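EGF family domain-containing protein (Toxoplasma gondii, PDB 4Z80) binds a RON2L1 peptide and probably serves, as an AMA-family surface protein, at the moving junction during host-cell invasion. Local coordinates at residues A142-Y154 and L307-R319. Numbering follows the deposited sequence.
Sequences AEVAKSIEGFAMY and LTTDDTNAFYCVR
The buried side chain of K146 runs over the backbone of 309-314. Its CG is anti to the backbone N (chi1 -179°) and the chain bends at chi2 (61°), which carries NZ past D311 to the far end of the turn. Three acceptors grip the ammonium group there. NZ donates to A314 O at 2.8 Å, and its salt bridge to E149 OE1 spans 2.7 Å, meeting the carboxylate from above its plane. Water 1 takes a further bond from NZ and passes one on to T312 O. The other carboxylate oxygen, E149 OE2, is held by Y294 OH and H122 N.

Y316 OH donates to K146 O at 2.7 Å and accepts from T309 N. The E149 backbone N reaches the opposite face of that carbonyl. Water 3 joins E149 OE1 to Y316 N, and water 2 joins S147 N to D310 OD1. An ST turn at T309 leads into the type I turn D311-A314, which holds an Asx turn at D311.

F151 CZ packs 3.7 Å from F315 CZ, with ring planes 82° apart, and F151 CE1 meets V318 CG1. F151 also touches I102, so its ring rests on both strands of the antiparallel pair 101-104 and 318-321.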
ATOM      1  N   ALA A 142      21.046  -9.302  -9.842  1.00 13.67           N
ATOM      2  CA  ALA A 142      21.426  -8.250  -8.899  1.00 12.69           C
ATOM      3  C   ALA A 142      20.538  -8.198  -7.652  1.00 12.88           C
ATOM      4  O   ALA A 142      20.815  -7.443  -6.715  1.00 14.03           O
ATOM      5  CB  ALA A 142      21.403  -6.894  -9.587  1.00 14.50           C
ATOM      6  N   GLU A 143      19.472  -8.994  -7.645  1.00 13.68           N
ATOM      7  CA  GLU A 143      18.430  -8.871  -6.624  1.00 15.09           C
ATOM      8  C   GLU A 143      18.768  -9.611  -5.331  1.00 13.30           C
ATOM      9  O   GLU A 143      19.629 -10.487  -5.312  1.00 14.15           O
ATOM     10  CB  GLU A 143      17.100  -9.375  -7.202  1.00 14.51           C
ATOM     11  CG  GLU A 143      16.669  -8.547  -8.420  1.00 14.94           C
ATOM     12  CD  GLU A 143      15.412  -9.050  -9.104  1.00 15.83           C
ATOM     13  OE1 GLU A 143      14.994 -10.198  -8.843  1.00 15.54           O
ATOM     14  OE2 GLU A 143      14.846  -8.286  -9.914  1.00 14.44           O
ATOM     15  N   VAL A 144      18.106  -9.235  -4.242  1.00 14.15           N
ATOM     16  CA  VAL A 144      18.293  -9.948  -2.985  1.00 12.47           C
ATOM     17  C   VAL A 144      18.005 -11.431  -3.197  1.00 15.96           C
ATOM     18  O   VAL A 144      17.170 -11.799  -4.027  1.00 15.35           O
ATOM     19  CB  VAL A 144      17.394  -9.382  -1.855  1.00 13.31           C
ATOM     20  CG1 VAL A 144      17.703  -7.913  -1.606  1.00 15.19           C
ATOM     21  CG2 VAL A 144      15.921  -9.569  -2.173  1.00 16.87           C
ATOM     22  N   ALA A 145      18.708 -12.283  -2.456  1.00 13.64           N
ATOM     23  CA  ALA A 145      18.552 -13.722  -2.602  1.00 14.61           C
ATOM     24  C   ALA A 145      17.088 -14.094  -2.406  1.00 11.80           C
ATOM     25  O   ALA A 145      16.414 -13.511  -1.560  1.00 13.02           O
ATOM     26  CB  ALA A 145      19.428 -14.464  -1.600  1.00 15.46           C
ATOM     27  N   LYS A 146      16.597 -15.048  -3.188  1.00 13.92           N
ATOM     28  CA  LYS A 146      15.197 -15.460  -3.074  1.00 11.67           C
ATOM     29  C   LYS A 146      14.856 -15.854  -1.633  1.00 13.03           C
ATOM     30  O   LYS A 146      13.756 -15.575  -1.150  1.00 12.77           O
ATOM     31  CB  LYS A 146      14.900 -16.613  -4.032  1.00 12.19           C
ATOM     32  CG  LYS A 146      13.447 -17.098  -4.011  1.00 12.93           C
ATOM     33  CD  LYS A 146      12.453 -16.012  -4.406  1.00 14.14           C
ATOM     34  CE  LYS A 146      11.029 -16.581  -4.465  1.00 15.03           C
ATOM     35  NZ  LYS A 146      10.016 -15.595  -4.918  1.00 15.27           N
ATOM     36  N   SER A 147      15.806 -16.460  -0.932  1.00 12.19           N
ATOM     37  CA  SER A 147      15.558 -16.929   0.422  1.00 11.99           C
ATOM     38  C   SER A 147      15.358 -15.806   1.435  1.00 11.78           C
ATOM     39  O   SER A 147      14.915 -16.074   2.553  1.00 13.85           O
ATOM     40  CB  SER A 147      16.700 -17.842   0.875  1.00 14.10           C
ATOM     41  OG  SER A 147      17.943 -17.154   0.822  1.00 14.53           O
ATOM     42  N   ILE A 148      15.672 -14.559   1.061  1.00 11.83           N
ATOM     43  CA  ILE A 148      15.376 -13.414   1.922  1.00 12.17           C
ATOM     44  C   ILE A 148      14.440 -12.395   1.259  1.00 12.61           C
ATOM     45  O   ILE A 148      14.286 -11.283   1.759  1.00 14.26           O
ATOM     46  CB  ILE A 148      16.672 -12.671   2.376  1.00 14.10           C
ATOM     47  CG1 ILE A 148      17.337 -11.913   1.221  1.00 14.98           C
ATOM     48  CG2 ILE A 148      17.660 -13.657   2.996  1.00 17.62           C
ATOM     49  CD1 ILE A 148      18.270 -10.806   1.694  1.00 21.10           C
ATOM     50  N   GLU A 149      13.813 -12.772   0.149  1.00 11.11           N
ATOM     51  CA  GLU A 149      12.896 -11.874  -0.560  1.00 13.05           C
ATOM     52  C   GLU A 149      11.827 -11.317   0.373  1.00 12.63           C
ATOM     53  O   GLU A 149      11.267 -12.050   1.187  1.00 13.98           O
ATOM     54  CB  GLU A 149      12.209 -12.594  -1.721  1.00 12.32           C
ATOM     55  CG  GLU A 149      11.294 -11.675  -2.541  1.00 13.50           C
ATOM     56  CD  GLU A 149      10.398 -12.409  -3.526  1.00 14.51           C
ATOM     57  OE1 GLU A 149       9.917 -13.522  -3.210  1.00 14.81           O
ATOM     58  OE2 GLU A 149      10.151 -11.859  -4.617  1.00 13.56           O
ATOM     59  N   GLY A 150      11.540 -10.024   0.230  1.00 12.16           N
ATOM     60  CA  GLY A 150      10.422  -9.393   0.902  1.00 11.99           C
ATOM     61  C   GLY A 150       9.394  -8.910  -0.113  1.00  9.54           C
ATOM     62  O   GLY A 150       9.232  -9.503  -1.186  1.00 11.78           O
ATOM     63  N   PHE A 151       8.727  -7.809   0.218  1.00 10.30           N
ATOM     64  CA  PHE A 151       7.667  -7.256  -0.628  1.00 10.03           C
ATOM     65  C   PHE A 151       7.954  -5.847  -1.131  1.00 11.72           C
ATOM     66  O   PHE A 151       7.141  -5.282  -1.858  1.00 12.80           O
ATOM     67  CB  PHE A 151       6.346  -7.238   0.144  1.00 13.09           C
ATOM     68  CG  PHE A 151       5.359  -8.263  -0.309  1.00 11.67           C
ATOM     69  CD1 PHE A 151       5.705  -9.599  -0.361  1.00 12.05           C
ATOM     70  CD2 PHE A 151       4.069  -7.890  -0.644  1.00 13.26           C
ATOM     71  CE1 PHE A 151       4.791 -10.548  -0.765  1.00 14.21           C
ATOM     72  CE2 PHE A 151       3.147  -8.836  -1.040  1.00 14.35           C
ATOM     73  CZ  PHE A 151       3.511 -10.163  -1.100  1.00 12.51           C
ATOM     74  N   ALA A 152       9.092  -5.268  -0.751  1.00 10.78           N
ATOM     75  CA  ALA A 152       9.347  -3.869  -1.080  1.00 11.72           C
ATOM     76  C   ALA A 152       9.801  -3.696  -2.519  1.00 11.94           C
ATOM     77  O   ALA A 152      10.583  -4.478  -3.038  1.00 11.24           O
ATOM     78  CB  ALA A 152      10.385  -3.286  -0.142  1.00 13.32           C
ATOM     79  N   MET A 153       9.315  -2.642  -3.162  1.00 11.03           N
ATOM     80  CA  MET A 153       9.719  -2.355  -4.531  1.00 10.43           C
ATOM     81  C   MET A 153      11.197  -1.968  -4.567  1.00 12.39           C
ATOM     82  O   MET A 153      11.746  -1.480  -3.578  1.00 12.15           O
ATOM     83  CB  MET A 153       8.845  -1.245  -5.119  1.00 10.72           C
ATOM     84  CG  MET A 153       9.072  -0.966  -6.595  1.00 11.10           C
ATOM     85  SD  MET A 153       8.933  -2.472  -7.573  1.00 12.59           S
ATOM     86  CE  MET A 153       9.165  -1.802  -9.223  1.00 13.91           C
ATOM     87  N   TYR A 154      11.825  -2.201  -5.717  1.00 11.29           N
ATOM     88  CA  TYR A 154      13.207  -1.786  -5.946  1.00 11.86           C
ATOM     89  C   TYR A 154      13.390  -0.325  -5.579  1.00 10.97           C
ATOM     90  O   TYR A 154      12.481   0.489  -5.734  1.00 13.71           O
ATOM     91  CB  TYR A 154      13.597  -2.029  -7.408  1.00 13.60           C
ATOM     92  CG  TYR A 154      13.333  -3.447  -7.862  1.00 11.59           C
ATOM     93  CD1 TYR A 154      14.082  -4.506  -7.361  1.00 13.04           C
ATOM     94  CD2 TYR A 154      12.337  -3.727  -8.780  1.00 13.13           C
ATOM     95  CE1 TYR A 154      13.842  -5.807  -7.759  1.00 12.07           C
ATOM     96  CE2 TYR A 154      12.093  -5.027  -9.196  1.00 14.58           C
ATOM     97  CZ  TYR A 154      12.845  -6.061  -8.681  1.00 11.74           C
ATOM     98  OH  TYR A 154      12.604  -7.361  -9.093  1.00 14.07           O
ATOM     99  N   LEU A 307       8.272 -19.400   4.156  1.00 13.18           N
ATOM    100  CA  LEU A 307       9.319 -18.570   4.781  1.00 13.18           C
ATOM    101  C   LEU A 307      10.651 -18.510   4.026  1.00 13.06           C
ATOM    102  O   LEU A 307      11.229 -17.429   3.909  1.00 14.40           O
ATOM    103  CB  LEU A 307       9.569 -19.020   6.224  1.00 12.10           C
ATOM    104  CG  LEU A 307       8.389 -18.833   7.192  1.00 14.73           C
ATOM    105  CD1 LEU A 307       8.732 -19.364   8.579  1.00 15.47           C
ATOM    106  CD2 LEU A 307       7.950 -17.372   7.284  1.00 16.11           C
ATOM    107  N   THR A 308      11.145 -19.639   3.526  1.00 10.70           N
ATOM    108  CA  THR A 308      12.378 -19.650   2.745  1.00 12.60           C
ATOM    109  C   THR A 308      12.276 -20.616   1.581  1.00 13.55           C
ATOM    110  O   THR A 308      11.719 -21.713   1.709  1.00 13.67           O
ATOM    111  CB  THR A 308      13.607 -20.024   3.615  1.00 14.68           C
ATOM    112  OG1 THR A 308      13.392 -21.284   4.261  1.00 16.96           O
ATOM    113  CG2 THR A 308      13.855 -18.971   4.679  1.00 14.61           C
ATOM    114  N   THR A 309      12.790 -20.184   0.433  1.00 12.74           N
ATOM    115  CA  THR A 309      12.952 -21.043  -0.735  1.00 12.64           C
ATOM    116  C   THR A 309      14.039 -20.467  -1.625  1.00 13.94           C
ATOM    117  O   THR A 309      14.356 -19.285  -1.524  1.00 13.89           O
ATOM    118  CB  THR A 309      11.656 -21.177  -1.564  1.00 13.51           C
ATOM    119  OG1 THR A 309      11.862 -22.127  -2.616  1.00 16.37           O
ATOM    120  CG2 THR A 309      11.252 -19.847  -2.177  1.00 13.13           C
ATOM    121  N   ASP A 310      14.589 -21.298  -2.507  1.00 15.15           N
ATOM    122  CA  ASP A 310      15.510 -20.823  -3.543  1.00 16.94           C
ATOM    123  C   ASP A 310      14.844 -20.718  -4.917  1.00 16.40           C
ATOM    124  O   ASP A 310      15.443 -20.214  -5.871  1.00 16.20           O
ATOM    125  CB  ASP A 310      16.714 -21.755  -3.645  1.00 13.99           C
ATOM    126  CG  ASP A 310      17.516 -21.806  -2.370  1.00 23.99           C
ATOM    127  OD1 ASP A 310      17.785 -20.731  -1.796  1.00 20.44           O
ATOM    128  OD2 ASP A 310      17.873 -22.924  -1.942  1.00 33.61           O
ATOM    129  N   ASP A 311      13.614 -21.208  -5.020  1.00 13.72           N
ATOM    130  CA  ASP A 311      12.907 -21.290  -6.300  1.00 13.53           C
ATOM    131  C   ASP A 311      12.376 -19.927  -6.712  1.00 14.02           C
ATOM    132  O   ASP A 311      11.396 -19.450  -6.143  1.00 15.14           O
ATOM    133  CB  ASP A 311      11.765 -22.306  -6.183  1.00 15.03           C
ATOM    134  CG  ASP A 311      11.024 -22.535  -7.494  1.00 17.84           C
ATOM    135  OD1 ASP A 311      11.306 -21.853  -8.499  1.00 15.58           O
ATOM    136  OD2 ASP A 311      10.138 -23.419  -7.503  1.00 21.03           O
ATOM    137  N   THR A 312      13.018 -19.302  -7.697  1.00 15.24           N
ATOM    138  CA  THR A 312      12.646 -17.947  -8.089  1.00 16.00           C
ATOM    139  C   THR A 312      11.343 -17.912  -8.885  1.00 18.24           C
ATOM    140  O   THR A 312      10.850 -16.828  -9.215  1.00 21.75           O
ATOM    141  CB  THR A 312      13.762 -17.260  -8.904  1.00 16.95           C
ATOM    142  OG1 THR A 312      14.016 -17.994 -10.112  1.00 21.71           O
ATOM    143  CG2 THR A 312      15.038 -17.182  -8.084  1.00 19.41           C
ATOM    144  N   ASN A 313      10.767 -19.077  -9.170  1.00 15.62           N
ATOM    145  CA  ASN A 313       9.450 -19.114  -9.798  1.00 18.46           C
ATOM    146  C   ASN A 313       8.336 -19.325  -8.772  1.00 19.21           C
ATOM    147  O   ASN A 313       7.154 -19.329  -9.127  1.00 21.15           O
ATOM    148  CB  ASN A 313       9.394 -20.203 -10.873  1.00 22.96           C
ATOM    149  CG  ASN A 313       8.311 -19.938 -11.905  1.00 39.79           C
ATOM    150  OD1 ASN A 313       7.438 -20.775 -12.137  1.00 50.03           O
ATOM    151  ND2 ASN A 313       8.352 -18.754 -12.515  1.00 48.00           N
ATOM    152  N   ALA A 314       8.703 -19.480  -7.500  1.00 15.18           N
ATOM    153  CA  ALA A 314       7.714 -19.651  -6.443  1.00 13.53           C
ATOM    154  C   ALA A 314       7.352 -18.304  -5.829  1.00 15.08           C
ATOM    155  O   ALA A 314       8.076 -17.315  -5.988  1.00 16.50           O
ATOM    156  CB  ALA A 314       8.230 -20.607  -5.369  1.00 16.09           C
ATOM    157  N   PHE A 315       6.198 -18.274  -5.174  1.00 11.76           N
ATOM    158  CA  PHE A 315       5.740 -17.106  -4.438  1.00 11.33           C
ATOM    159  C   PHE A 315       5.546 -17.511  -2.985  1.00 12.37           C
ATOM    160  O   PHE A 315       5.090 -18.615  -2.690  1.00 11.55           O
ATOM    161  CB  PHE A 315       4.440 -16.541  -5.037  1.00 12.17           C
ATOM    162  CG  PHE A 315       4.190 -15.093  -4.685  1.00 13.36           C
ATOM    163  CD1 PHE A 315       3.595 -14.748  -3.479  1.00 12.26           C
ATOM    164  CD2 PHE A 315       4.561 -14.072  -5.556  1.00 12.66           C
ATOM    165  CE1 PHE A 315       3.381 -13.414  -3.142  1.00 11.33           C
ATOM    166  CE2 PHE A 315       4.340 -12.733  -5.219  1.00 11.64           C
ATOM    167  CZ  PHE A 315       3.745 -12.413  -4.021  1.00 12.21           C
ATOM    168  N   TYR A 316       5.917 -16.622  -2.075  1.00 10.78           N
ATOM    169  CA  TYR A 316       5.859 -16.907  -0.655  1.00  9.35           C
ATOM    170  C   TYR A 316       4.451 -16.930  -0.072  1.00 11.06           C
ATOM    171  O   TYR A 316       3.555 -16.201  -0.513  1.00 10.19           O
ATOM    172  CB  TYR A 316       6.699 -15.880   0.109  1.00 10.07           C
ATOM    173  CG  TYR A 316       8.166 -16.222   0.116  1.00 10.55           C
ATOM    174  CD1 TYR A 316       8.639 -17.241   0.930  1.00 12.87           C
ATOM    175  CD2 TYR A 316       9.075 -15.556  -0.701  1.00 10.66           C
ATOM    176  CE1 TYR A 316       9.969 -17.588   0.937  1.00 13.21           C
ATOM    177  CE2 TYR A 316      10.419 -15.893  -0.687  1.00 11.00           C
ATOM    178  CZ  TYR A 316      10.856 -16.905   0.135  1.00 12.00           C
ATOM    179  OH  TYR A 316      12.187 -17.273   0.176  1.00 12.60           O
ATOM    180  N   CYS A 317       4.276 -17.794   0.924  1.00 10.49           N
ATOM    181  CA  CYS A 317       3.072 -17.806   1.746  1.00 11.69           C
ATOM    182  C   CYS A 317       2.993 -16.483   2.486  1.00 10.50           C
ATOM    183  O   CYS A 317       3.896 -16.163   3.254  1.00 11.60           O
ATOM    184  CB  CYS A 317       3.106 -18.950   2.753  1.00 11.77           C
ATOM    185  SG  CYS A 317       3.397 -20.614   2.081  1.00 18.34           S
ATOM    186  N   VAL A 318       1.934 -15.717   2.261  1.00  9.35           N
ATOM    187  CA  VAL A 318       1.765 -14.449   2.960  1.00  8.89           C
ATOM    188  C   VAL A 318       0.304 -14.258   3.316  1.00 10.76           C
ATOM    189  O   VAL A 318      -0.574 -14.845   2.689  1.00 11.33           O
ATOM    190  CB  VAL A 318       2.242 -13.223   2.115  1.00 10.41           C
ATOM    191  CG1 VAL A 318       3.713 -13.331   1.769  1.00 11.57           C
ATOM    192  CG2 VAL A 318       1.410 -13.056   0.847  1.00 13.02           C
ATOM    193  N   ARG A 319       0.037 -13.429   4.314  1.00  9.39           N
ATOM    194  CA  ARG A 319      -1.338 -13.015   4.576  1.00  9.78           C
ATOM    195  C   ARG A 319      -1.327 -11.713   5.346  1.00 10.11           C
ATOM    196  O   ARG A 319      -0.335 -11.400   6.003  1.00 11.37           O
ATOM    197  CB  ARG A 319      -2.113 -14.091   5.346  1.00 11.61           C
ATOM    198  CG  ARG A 319      -1.660 -14.315   6.787  1.00 11.49           C
ATOM    199  CD  ARG A 319      -2.348 -15.542   7.404  1.00 13.10           C
ATOM    200  NE  ARG A 319      -2.053 -16.730   6.618  1.00 12.39           N
ATOM    201  CZ  ARG A 319      -2.621 -17.921   6.774  1.00 11.06           C
ATOM    202  NH1 ARG A 319      -3.553 -18.127   7.699  1.00 13.39           N
ATOM    203  NH2 ARG A 319      -2.251 -18.907   5.970  1.00 12.92           N
TER
HETATM  204  O   HOH W   1      11.000 -14.845  -7.471  1.00 19.45           O
HETATM  205  O   HOH W   2      18.241 -17.991  -1.841  1.00 17.61           O
HETATM  206  O   HOH W   3       7.061 -14.084  -3.339  1.00 16.01           O